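Local coordinates for protein concanavalin B (Canavalia ensiformis, PDB 6CAF) that probably binds carbohydrate, as a chitinase-like seed protein built on the barrel of glycosyl hydrolase family 18, at residues A[31-36]-A[286-291]; A[152-157]-A[185-190]; A[211-216]-A[247-252]. All blocks are in the same frame, centred on the assembly; numbering follows the deposited sequence.

Overall arrangement
All three contacts pair parallel strands of one TIM barrel, and Tyr35, His152 and Glu250 of the three contacts converge inside it. Contact 1 joins the first strand to the last; contacts 2 and 3 each join the two strands of a beta-alpha-beta unit farther round the ring. Centres of contacts 1 and 2 lie about 13 Å apart; contact 3 is about 10 Å from each. Tyr35 OH ties the set together, 2.8 Å from His152 NE2 and 2.5 Å from Glu250 OE1, both probable hydrogen bonds. Backbone links continue the sheet: Ala288 N lies 2.8 Å from Leu249 O, and Arg212 N 2.9 Å from Pro188 O. In family 18 chitinases the corresponding strand ends line the substrate cleft, probably the carbohydrate-binding region here too.

Contact 1: residues A[31-36]-A[286-291]; sequences EIAVYW and GIALWN
The seam that closes the TIM barrel of family 18 runs between residues 31-36 and 286-291, where the first strand meets the last and Tyr35 packs on Trp290. The two strands run parallel, their directions 19° apart with axes approaching to 4.5 Å. Four backbone bonds form a regular parallel ladder: Ile287 N and Leu289 N donate to Glu31 O and Ala33 O, while Ala33 N and Tyr35 N donate to Ile287 O and Leu289 O. Ala33 N to Ile287 O measures 2.8 Å. At the start of the ladder Gly286 brings its CA to 3.2 Å from Glu31 O, a CA-H...O contact; a CB on Gly286 would run into that same oxygen.

Alternate residues serve different faces. Ile32 and Ile287 lie side by side, CG1 to CG1 at 4.0 Å, and Ile32 CG2 meets Leu289 CD1; helix 300-308 packs against Ile32 and Leu289. On the other face the small Ala33 and Ala288 touch CB to CB at 3.9 Å, with Phe57 of the neighbouring strand against Ala33.

Near the C-terminal ends of the strands the indole edge of Trp290 is turned toward the face of the Tyr35 ring in an offset edge-to-face pair, planes at 71° and centroids 5.3 Å apart. Trp290 CG is anti to the backbone N (chi1 175°), which swings the six-membered ring over to Tyr35. Tyr35 OH is hydrogen-bonded to Glu250 OE1 and His152 NE2. A cis peptide joins Trp290 to Asn291, whose OD1 caps Ala294 N of the next helix. The tightest approach between the two aromatic side chains is Trp290 CE3 to Tyr35 CG, 3.5 Å.

Contact 2: residues A[152-157]-A[185-190]; sequences HFDIQK and SAAPGC
His152 and Ser185 face each other across two parallel strands, and their side chains are hydrogen-bonded: ND1 of His152 lies 2.8 Å from OG of Ser185, near the imidazole plane at the ring edge. Either atom could be the donor. Two torsions bring the groups together: Ser185 OG sits between its own backbone N and carbonyl carbon (chi1 62°), and the imidazole stands opposite the backbone N of His152 (chi1 179°). The methyl of Ala187 packs on two polar groups at once, with CB 3.7 Å from His152 NE2 and also 3.7 Å from Asp154 OD1.

Beneath these side chains Phe153 makes two backbone hydrogen bonds. Phe153 N donates to Ser185 O at 2.7 Å, while Phe153 O accepts a hydrogen bond from Ala187 N at 3.0 Å. Beyond the second of these the chains part, and inverse gamma turns centred on Asp154 and Ile155 carry the first segment off.

A second shell positions the first. Gln156 NE2 donates to Asp154 OD1 at 3.0 Å in an almost straight bond (178°), within its own amide plane but from above the carboxylate plane. This Asp-Ile-Gln run matches the Asp-X-Glu end of the family 18 chitinase motif, with glutamine where active enzymes carry the catalytic glutamate, consistent with a chitinase-like, binding role. Tyr35 OH is hydrogen-bonded to His152 NE2, so both ring nitrogens are held, and Phe57 stacks on the imidazole.

The strands belong to a beta-alpha-beta unit whose helix 164-178 covers Phe153 through Leu167, Leu168 and Leu171. Strand 103-109 flanks His152, and strand 208-212 lies along Ser185 and Pro188.

Contact 3: residues A[211-216]-A[247-252]; sequences VRFYND and LFLELP
Glu250 reaches across from strand 247-252 to Arg212 and Tyr214, and its whole side chain is in contact. Glu250 CB lies 3.5 Å from Val211 O. With CG opposite the backbone N (chi1 -179°) and the chain extended beyond it, the group stands straight out from the strand, bringing Glu250 CG to 3.8 Å from Tyr214 CE1. Glu250 CD then passes Arg212 CG at 3.5 Å, the two side chains running side by side. At the tip, Glu250 OE2 takes a short hydrogen bond of 2.6 Å from Tyr214 OH on its anti lone pair, while Glu250 OE1 is hydrogen-bonded to Tyr35 OH. The charged ends are not in contact: Arg212 NE is 4.8 Å from Glu250 OE2 and is hydrogen-bonded instead to Ala187 O.

The Tyr214 ring is fixed from several directions. Its edge meets Glu250 O, Pro252 N lies off-centre over one face, and Tyr214 CB packs at 3.7 Å on Pro252 CD. An alanine in place of Tyr214 would keep CB but probably leave Glu250 OE2 without its hydroxyl partner and open a gap where the ring lay against Pro252 and Glu250 O. Phe213, at the centre of an inverse gamma turn, turns its ring to the other side of the sheet, where CE2 touches Leu249 CG at 3.8 Å.

Three backbone hydrogen bonds set this register: Val211 N to Phe248 O, Glu250 N to Val211 O, and Phe213 N to Glu250 O. Helix 227-239 packs on Val211, Phe213 and Leu249, completing a beta-alpha-beta unit of the TIM barrel. A tyrosine just after the sixth strand, next to the cleft, is characteristic of family 18 chitinases, in which it reaches the substrate site; Tyr214 probably occupies that place here.

Contact 1: residues A[31-36]-A[286-291]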
loop_
_atom_site.group_PDB
_atom_site.type_symbol
_atom_site.label_atom_id
_atom_site.label_comp_id
_atom_site.label_asym_id
_atom_site.label_seq_id
_atom_site.Cartn_x
_atom_site.Cartn_y
_atom_site.Cartn_z
ATOM N N GLU A 31 -3.774 -12.760 1.463
ATOM C CA GLU A 31 -2.598 -12.111 2.030
ATOM C C GLU A 31 -3.038 -10.777 2.613
ATOM O O GLU A 31 -3.877 -10.118 2.017
ATOM C CB GLU A 31 -1.519 -11.914 0.953
ATOM C CG GLU A 31 -0.968 -13.232 0.407
ATOM C CD GLU A 31 0.051 -13.066 -0.730
ATOM O OE1 GLU A 31 0.112 -11.995 -1.368
ATOM O OE2 GLU A 31 0.771 -14.039 -0.982
ATOM N N ILE A 32 -2.421 -10.360 3.717
ATOM C CA ILE A 32 -2.797 -9.118 4.353
ATOM C C ILE A 32 -1.614 -8.150 4.346
ATOM O O ILE A 32 -0.502 -8.486 4.773
ATOM C CB ILE A 32 -3.271 -9.355 5.800
ATOM C CG1 ILE A 32 -4.383 -10.400 5.825
ATOM C CG2 ILE A 32 -3.712 -8.035 6.426
ATOM C CD1 ILE A 32 -4.907 -10.716 7.221
ATOM N N ALA A 33 -1.886 -6.934 3.895
ATOM C CA ALA A 33 -0.925 -5.846 3.959
ATOM C C ALA A 33 -1.398 -4.849 5.026
ATOM O O ALA A 33 -2.599 -4.770 5.322
ATOM C CB ALA A 33 -0.873 -5.139 2.605
ATOM N N VAL A 34 -0.457 -4.072 5.554
ATOM C CA VAL A 34 -0.807 -3.078 6.546
ATOM C C VAL A 34 0.082 -1.859 6.402
ATOM O O VAL A 34 1.259 -1.974 6.039
ATOM C CB VAL A 34 -0.701 -3.668 7.964
ATOM C CG1 VAL A 34 0.737 -3.977 8.351
ATOM C CG2 VAL A 34 -1.374 -2.798 9.014
ATOM N N TYR A 35 -0.494 -0.699 6.690
ATOM C CA TYR A 35 0.234 0.557 6.746
ATOM C C TYR A 35 0.812 0.785 8.137
ATOM O O TYR A 35 0.120 0.670 9.151
ATOM C CB TYR A 35 -0.664 1.717 6.377
ATOM C CG TYR A 35 -1.099 1.759 4.932
ATOM C CD1 TYR A 35 -2.178 1.013 4.482
ATOM C CD2 TYR A 35 -0.432 2.534 4.019
ATOM C CE1 TYR A 35 -2.596 1.051 3.169
ATOM C CE2 TYR A 35 -0.854 2.590 2.709
ATOM C CZ TYR A 35 -1.913 1.869 2.272
ATOM O OH TYR A 35 -2.295 1.969 0.944
ATOM N N TRP A 36 2.087 1.147 8.148
ATOM C CA TRP A 36 2.841 1.410 9.360
ATOM C C TRP A 36 3.658 2.670 9.207
ATOM O O TRP A 36 4.295 2.856 8.184
ATOM C CB TRP A 36 3.767 0.223 9.663
ATOM C CG TRP A 36 4.601 0.433 10.884
ATOM C CD1 TRP A 36 4.266 0.072 12.164
ATOM C CD2 TRP A 36 5.862 1.121 10.966
ATOM N NE1 TRP A 36 5.245 0.506 13.034
ATOM C CE2 TRP A 36 6.220 1.164 12.319
ATOM C CE3 TRP A 36 6.741 1.665 10.030
ATOM C CZ2 TRP A 36 7.394 1.758 12.751
ATOM C CZ3 TRP A 36 7.880 2.261 10.455
ATOM C CH2 TRP A 36 8.210 2.298 11.793
ATOM N N GLY A 286 -6.027 -10.444 -1.709
ATOM C CA GLY A 286 -6.069 -10.220 -0.270
ATOM C C GLY A 286 -6.582 -8.845 0.065
ATOM O O GLY A 286 -7.345 -8.223 -0.697
ATOM N N ILE A 287 -6.171 -8.385 1.240
ATOM C CA ILE A 287 -6.647 -7.138 1.759
ATOM C C ILE A 287 -5.480 -6.319 2.293
ATOM O O ILE A 287 -4.426 -6.872 2.642
ATOM C CB ILE A 287 -7.694 -7.326 2.867
ATOM C CG1 ILE A 287 -7.128 -7.996 4.083
ATOM C CG2 ILE A 287 -8.919 -8.080 2.341
ATOM C CD1 ILE A 287 -8.095 -8.075 5.259
ATOM N N ALA A 288 -5.674 -5.004 2.342
ATOM C CA ALA A 288 -4.777 -4.116 3.052
ATOM C C ALA A 288 -5.555 -3.385 4.115
ATOM O O ALA A 288 -6.711 -3.042 3.907
ATOM C CB ALA A 288 -4.129 -3.093 2.120
ATOM N N LEU A 289 -4.901 -3.138 5.244
ATOM C CA LEU A 289 -5.545 -2.463 6.358
ATOM C C LEU A 289 -4.889 -1.116 6.662
ATOM O O LEU A 289 -3.674 -1.028 6.933
ATOM C CB LEU A 289 -5.526 -3.344 7.595
ATOM C CG LEU A 289 -6.334 -4.631 7.449
ATOM C CD1 LEU A 289 -6.117 -5.569 8.625
ATOM C CD2 LEU A 289 -7.792 -4.343 7.262
ATOM N N TRP A 290 -5.741 -0.084 6.613
ATOM C CA TRP A 290 -5.407 1.239 7.096
ATOM C C TRP A 290 -5.936 1.306 8.532
ATOM O O TRP A 290 -7.162 1.319 8.706
ATOM C CB TRP A 290 -6.070 2.329 6.225
ATOM C CG TRP A 290 -5.826 3.682 6.782
ATOM C CD1 TRP A 290 -6.717 4.448 7.441
ATOM C CD2 TRP A 290 -4.570 4.356 6.853
ATOM N NE1 TRP A 290 -6.088 5.599 7.930
ATOM C CE2 TRP A 290 -4.773 5.573 7.544
ATOM C CE3 TRP A 290 -3.307 4.107 6.307
ATOM C CZ2 TRP A 290 -3.733 6.490 7.774
ATOM C CZ3 TRP A 290 -2.273 5.030 6.537
ATOM C CH2 TRP A 290 -2.488 6.202 7.251
ATOM N N ASN A 291 -5.100 1.310 9.576
ATOM C CA ASN A 291 -3.653 1.179 9.600
ATOM C C ASN A 291 -3.275 0.264 10.780
ATOM O O ASN A 291 -4.150 -0.349 11.427
ATOM C CB ASN A 291 -2.991 2.542 9.711
ATOM C CG ASN A 291 -3.378 3.270 10.989
ATOM O OD1 ASN A 291 -4.187 2.809 11.789
ATOM N ND2 ASN A 291 -2.754 4.412 11.204
#

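Contact 2: residues A[152-157]-A[185-190]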
loop_
_atom_site.group_PDB
_atom_site.type_symbol
_atom_site.label_atom_id
_atom_site.label_comp_id
_atom_site.label_asym_id
_atom_site.label_seq_id
_atom_site.Cartn_x
_atom_site.Cartn_y
_atom_site.Cartn_z
ATOM N N HIS A 152 5.147 1.689 -3.187
ATOM C CA HIS A 152 3.696 1.748 -3.186
ATOM C C HIS A 152 3.230 3.180 -3.440
ATOM O O HIS A 152 3.607 4.112 -2.739
ATOM C CB HIS A 152 3.203 1.255 -1.847
ATOM C CG HIS A 152 1.737 1.273 -1.663
ATOM N ND1 HIS A 152 0.881 0.582 -2.478
ATOM C CD2 HIS A 152 0.984 1.797 -0.676
ATOM C CE1 HIS A 152 -0.346 0.696 -2.008
ATOM N NE2 HIS A 152 -0.301 1.417 -0.907
ATOM N N PHE A 153 2.419 3.340 -4.490
ATOM C CA PHE A 153 1.941 4.645 -4.932
ATOM C C PHE A 153 0.602 4.954 -4.254
ATOM O O PHE A 153 -0.469 4.664 -4.800
ATOM C CB PHE A 153 1.747 4.649 -6.449
ATOM C CG PHE A 153 2.990 4.770 -7.283
ATOM C CD1 PHE A 153 4.056 3.914 -7.134
ATOM C CD2 PHE A 153 3.025 5.718 -8.297
ATOM C CE1 PHE A 153 5.148 4.025 -7.963
ATOM C CE2 PHE A 153 4.088 5.791 -9.151
ATOM C CZ PHE A 153 5.160 4.965 -8.972
ATOM N N ASP A 154 0.641 5.582 -3.083
ATOM C CA ASP A 154 -0.595 5.929 -2.371
ATOM C C ASP A 154 -0.940 7.384 -2.704
ATOM O O ASP A 154 -0.885 8.297 -1.855
ATOM C CB ASP A 154 -0.471 5.679 -0.865
ATOM C CG ASP A 154 -1.790 5.597 -0.164
ATOM O OD1 ASP A 154 -2.832 5.957 -0.741
ATOM O OD2 ASP A 154 -1.782 5.212 1.030
ATOM N N ILE A 155 -1.253 7.598 -3.967
ATOM C CA ILE A 155 -1.358 8.938 -4.498
ATOM C C ILE A 155 -2.795 9.407 -4.353
ATOM O O ILE A 155 -3.620 9.253 -5.253
ATOM C CB ILE A 155 -0.849 8.997 -5.946
ATOM C CG1 ILE A 155 0.568 8.379 -6.076
ATOM C CG2 ILE A 155 -0.901 10.411 -6.495
ATOM C CD1 ILE A 155 1.581 8.927 -5.118
ATOM N N GLN A 156 -3.101 9.943 -3.180
ATOM C CA GLN A 156 -4.459 10.253 -2.850
ATOM C C GLN A 156 -4.746 11.734 -2.759
ATOM O O GLN A 156 -5.895 12.154 -2.882
ATOM C CB GLN A 156 -4.946 9.474 -1.625
ATOM C CG GLN A 156 -4.097 9.344 -0.454
ATOM C CD GLN A 156 -4.817 8.805 0.725
ATOM O OE1 GLN A 156 -5.540 9.527 1.384
ATOM N NE2 GLN A 156 -4.653 7.521 0.983
ATOM N N LYS A 157 -3.695 12.511 -2.575
ATOM C CA LYS A 157 -3.786 13.927 -2.384
ATOM C C LYS A 157 -2.494 14.572 -2.878
ATOM O O LYS A 157 -1.825 15.281 -2.126
ATOM C CB LYS A 157 -4.036 14.230 -0.889
ATOM C CG LYS A 157 -4.396 15.668 -0.612
ATOM C CD LYS A 157 -4.163 16.086 0.837
ATOM C CE LYS A 157 -2.777 15.744 1.385
ATOM N NZ LYS A 157 -1.618 16.117 0.531
ATOM N N SER A 185 3.317 -1.038 -6.636
ATOM C CA SER A 185 1.894 -1.138 -6.292
ATOM C C SER A 185 1.271 0.227 -6.196
ATOM O O SER A 185 1.974 1.235 -6.136
ATOM C CB SER A 185 1.727 -1.904 -5.005
ATOM O OG SER A 185 2.342 -1.281 -3.932
ATOM N N ALA A 186 -0.055 0.240 -6.178
ATOM C CA ALA A 186 -0.825 1.475 -6.118
ATOM C C ALA A 186 -2.008 1.326 -5.194
ATOM O O ALA A 186 -2.509 0.214 -5.005
ATOM C CB ALA A 186 -1.317 1.862 -7.478
ATOM N N ALA A 187 -2.480 2.458 -4.682
ATOM C CA ALA A 187 -3.711 2.496 -3.861
ATOM C C ALA A 187 -4.660 3.564 -4.402
ATOM O O ALA A 187 -4.780 4.653 -3.832
ATOM C CB ALA A 187 -3.402 2.749 -2.401
ATOM N N PRO A 188 -5.341 3.271 -5.507
ATOM C CA PRO A 188 -6.365 4.201 -6.004
ATOM C C PRO A 188 -7.599 4.227 -5.114
ATOM O O PRO A 188 -7.838 3.302 -4.337
ATOM C CB PRO A 188 -6.695 3.628 -7.380
ATOM C CG PRO A 188 -6.526 2.156 -7.179
ATOM C CD PRO A 188 -5.313 2.024 -6.285
ATOM N N GLY A 189 -8.411 5.251 -5.312
ATOM C CA GLY A 189 -9.748 5.255 -4.735
ATOM C C GLY A 189 -10.650 4.236 -5.409
ATOM O O GLY A 189 -10.307 3.676 -6.420
ATOM N N CYS A 190 -11.813 3.993 -4.836
ATOM C CA CYS A 190 -12.640 2.921 -5.341
ATOM C C CYS A 190 -13.495 3.230 -6.534
ATOM O O CYS A 190 -14.003 2.287 -7.140
ATOM C CB CYS A 190 -13.464 2.245 -4.255
ATOM S SG CYS A 190 -14.523 3.269 -3.261
#

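Contact 3: residues A[211-216]-A[247-252]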
loop_
_atom_site.group_PDB
_atom_site.type_symbol
_atom_site.label_atom_id
_atom_site.label_comp_id
_atom_site.label_asym_id
_atom_site.label_seq_id
_atom_site.Cartn_x
_atom_site.Cartn_y
_atom_site.Cartn_z
ATOM N N VAL A 211 -7.247 -1.318 -3.842
ATOM C CA VAL A 211 -8.317 -0.375 -4.080
ATOM C C VAL A 211 -8.900 0.072 -2.746
ATOM O O VAL A 211 -9.303 -0.760 -1.929
ATOM C CB VAL A 211 -9.392 -1.021 -4.943
ATOM C CG1 VAL A 211 -10.531 -0.037 -5.188
ATOM C CG2 VAL A 211 -8.831 -1.487 -6.278
ATOM N N ARG A 212 -8.977 1.382 -2.550
ATOM C CA ARG A 212 -9.440 1.929 -1.279
ATOM C C ARG A 212 -10.956 2.021 -1.232
ATOM O O ARG A 212 -11.558 2.994 -1.696
ATOM C CB ARG A 212 -8.795 3.291 -1.028
ATOM C CG ARG A 212 -7.301 3.211 -0.860
ATOM C CD ARG A 212 -6.661 4.533 -0.502
ATOM N NE ARG A 212 -6.428 5.329 -1.668
ATOM C CZ ARG A 212 -7.117 6.397 -2.036
ATOM N NH1 ARG A 212 -8.116 6.840 -1.319
ATOM N NH2 ARG A 212 -6.785 7.010 -3.147
ATOM N N PHE A 213 -11.551 0.973 -0.692
ATOM C CA PHE A 213 -13.006 0.862 -0.620
ATOM C C PHE A 213 -13.530 1.522 0.664
ATOM O O PHE A 213 -14.161 0.890 1.496
ATOM C CB PHE A 213 -13.452 -0.619 -0.671
ATOM C CG PHE A 213 -13.230 -1.286 -2.010
ATOM C CD1 PHE A 213 -14.070 -1.037 -3.077
ATOM C CD2 PHE A 213 -12.207 -2.174 -2.188
ATOM C CE1 PHE A 213 -13.900 -1.678 -4.291
ATOM C CE2 PHE A 213 -12.034 -2.804 -3.389
ATOM C CZ PHE A 213 -12.859 -2.531 -4.451
ATOM N N TYR A 214 -13.261 2.813 0.825
ATOM C CA TYR A 214 -13.749 3.514 1.995
ATOM C C TYR A 214 -13.660 5.001 1.721
ATOM O O TYR A 214 -12.995 5.445 0.768
ATOM C CB TYR A 214 -12.954 3.103 3.261
ATOM C CG TYR A 214 -11.452 3.326 3.209
ATOM C CD1 TYR A 214 -10.630 2.415 2.623
ATOM C CD2 TYR A 214 -10.858 4.413 3.842
ATOM C CE1 TYR A 214 -9.259 2.616 2.571
ATOM C CE2 TYR A 214 -9.478 4.574 3.864
ATOM C CZ TYR A 214 -8.679 3.684 3.195
ATOM O OH TYR A 214 -7.303 3.863 3.176
ATOM N N ASN A 215 -14.356 5.759 2.560
ATOM C CA ASN A 215 -14.501 7.194 2.370
ATOM C C ASN A 215 -15.085 7.546 0.983
ATOM O O ASN A 215 -14.774 8.579 0.408
ATOM C CB ASN A 215 -13.192 7.922 2.715
ATOM C CG ASN A 215 -12.794 7.781 4.229
ATOM O OD1 ASN A 215 -13.651 7.560 5.134
ATOM N ND2 ASN A 215 -11.477 7.890 4.505
ATOM N N ASP A 216 -16.002 6.700 0.496
ATOM C CA ASP A 216 -16.698 6.975 -0.761
ATOM C C ASP A 216 -17.978 6.176 -0.816
ATOM O O ASP A 216 -17.956 4.965 -1.049
ATOM C CB ASP A 216 -15.825 6.641 -1.975
ATOM C CG ASP A 216 -16.448 7.115 -3.290
ATOM O OD1 ASP A 216 -17.669 7.307 -3.347
ATOM O OD2 ASP A 216 -15.720 7.317 -4.272
ATOM N N LEU A 247 -5.372 -7.934 -7.328
ATOM C CA LEU A 247 -6.301 -6.976 -6.747
ATOM C C LEU A 247 -6.514 -7.254 -5.272
ATOM O O LEU A 247 -6.790 -8.384 -4.862
ATOM C CB LEU A 247 -7.637 -6.988 -7.444
ATOM C CG LEU A 247 -7.680 -6.640 -8.895
ATOM C CD1 LEU A 247 -9.126 -6.652 -9.375
ATOM C CD2 LEU A 247 -7.043 -5.307 -9.120
ATOM N N PHE A 248 -6.383 -6.190 -4.491
ATOM C CA PHE A 248 -6.616 -6.252 -3.075
ATOM C C PHE A 248 -7.689 -5.252 -2.692
ATOM O O PHE A 248 -7.798 -4.194 -3.332
ATOM C CB PHE A 248 -5.377 -5.847 -2.287
ATOM C CG PHE A 248 -4.193 -6.746 -2.418
ATOM C CD1 PHE A 248 -3.420 -6.739 -3.562
ATOM C CD2 PHE A 248 -3.792 -7.547 -1.341
ATOM C CE1 PHE A 248 -2.280 -7.509 -3.647
ATOM C CE2 PHE A 248 -2.661 -8.344 -1.437
ATOM C CZ PHE A 248 -1.894 -8.292 -2.592
ATOM N N LEU A 249 -8.435 -5.557 -1.629
ATOM C CA LEU A 249 -9.309 -4.559 -1.016
ATOM C C LEU A 249 -8.556 -3.858 0.094
ATOM O O LEU A 249 -8.148 -4.503 1.076
ATOM C CB LEU A 249 -10.557 -5.174 -0.392
ATOM C CG LEU A 249 -11.473 -5.929 -1.332
ATOM C CD1 LEU A 249 -11.071 -7.401 -1.390
ATOM C CD2 LEU A 249 -12.906 -5.840 -0.828
ATOM N N GLU A 250 -8.384 -2.540 -0.015
ATOM C CA GLU A 250 -7.863 -1.753 1.095
ATOM C C GLU A 250 -9.046 -1.239 1.898
ATOM O O GLU A 250 -9.965 -0.627 1.344
ATOM C CB GLU A 250 -6.971 -0.604 0.651
ATOM C CG GLU A 250 -6.442 0.162 1.829
ATOM C CD GLU A 250 -5.473 1.243 1.455
ATOM O OE1 GLU A 250 -4.568 0.932 0.656
ATOM O OE2 GLU A 250 -5.537 2.351 2.035
ATOM N N LEU A 251 -8.998 -1.524 3.191
ATOM C CA LEU A 251 -10.121 -1.297 4.084
ATOM C C LEU A 251 -9.621 -0.655 5.368
ATOM O O LEU A 251 -8.462 -0.838 5.774
ATOM C CB LEU A 251 -10.740 -2.650 4.440
ATOM C CG LEU A 251 -11.377 -3.414 3.270
ATOM C CD1 LEU A 251 -11.744 -4.827 3.696
ATOM C CD2 LEU A 251 -12.544 -2.631 2.732
ATOM N N PRO A 252 -10.511 0.067 6.047
ATOM C CA PRO A 252 -10.144 0.601 7.351
ATOM C C PRO A 252 -10.238 -0.482 8.409
ATOM O O PRO A 252 -11.158 -1.293 8.385
ATOM C CB PRO A 252 -11.197 1.682 7.594
ATOM C CG PRO A 252 -12.367 1.262 6.801
ATOM C CD PRO A 252 -11.882 0.436 5.659
#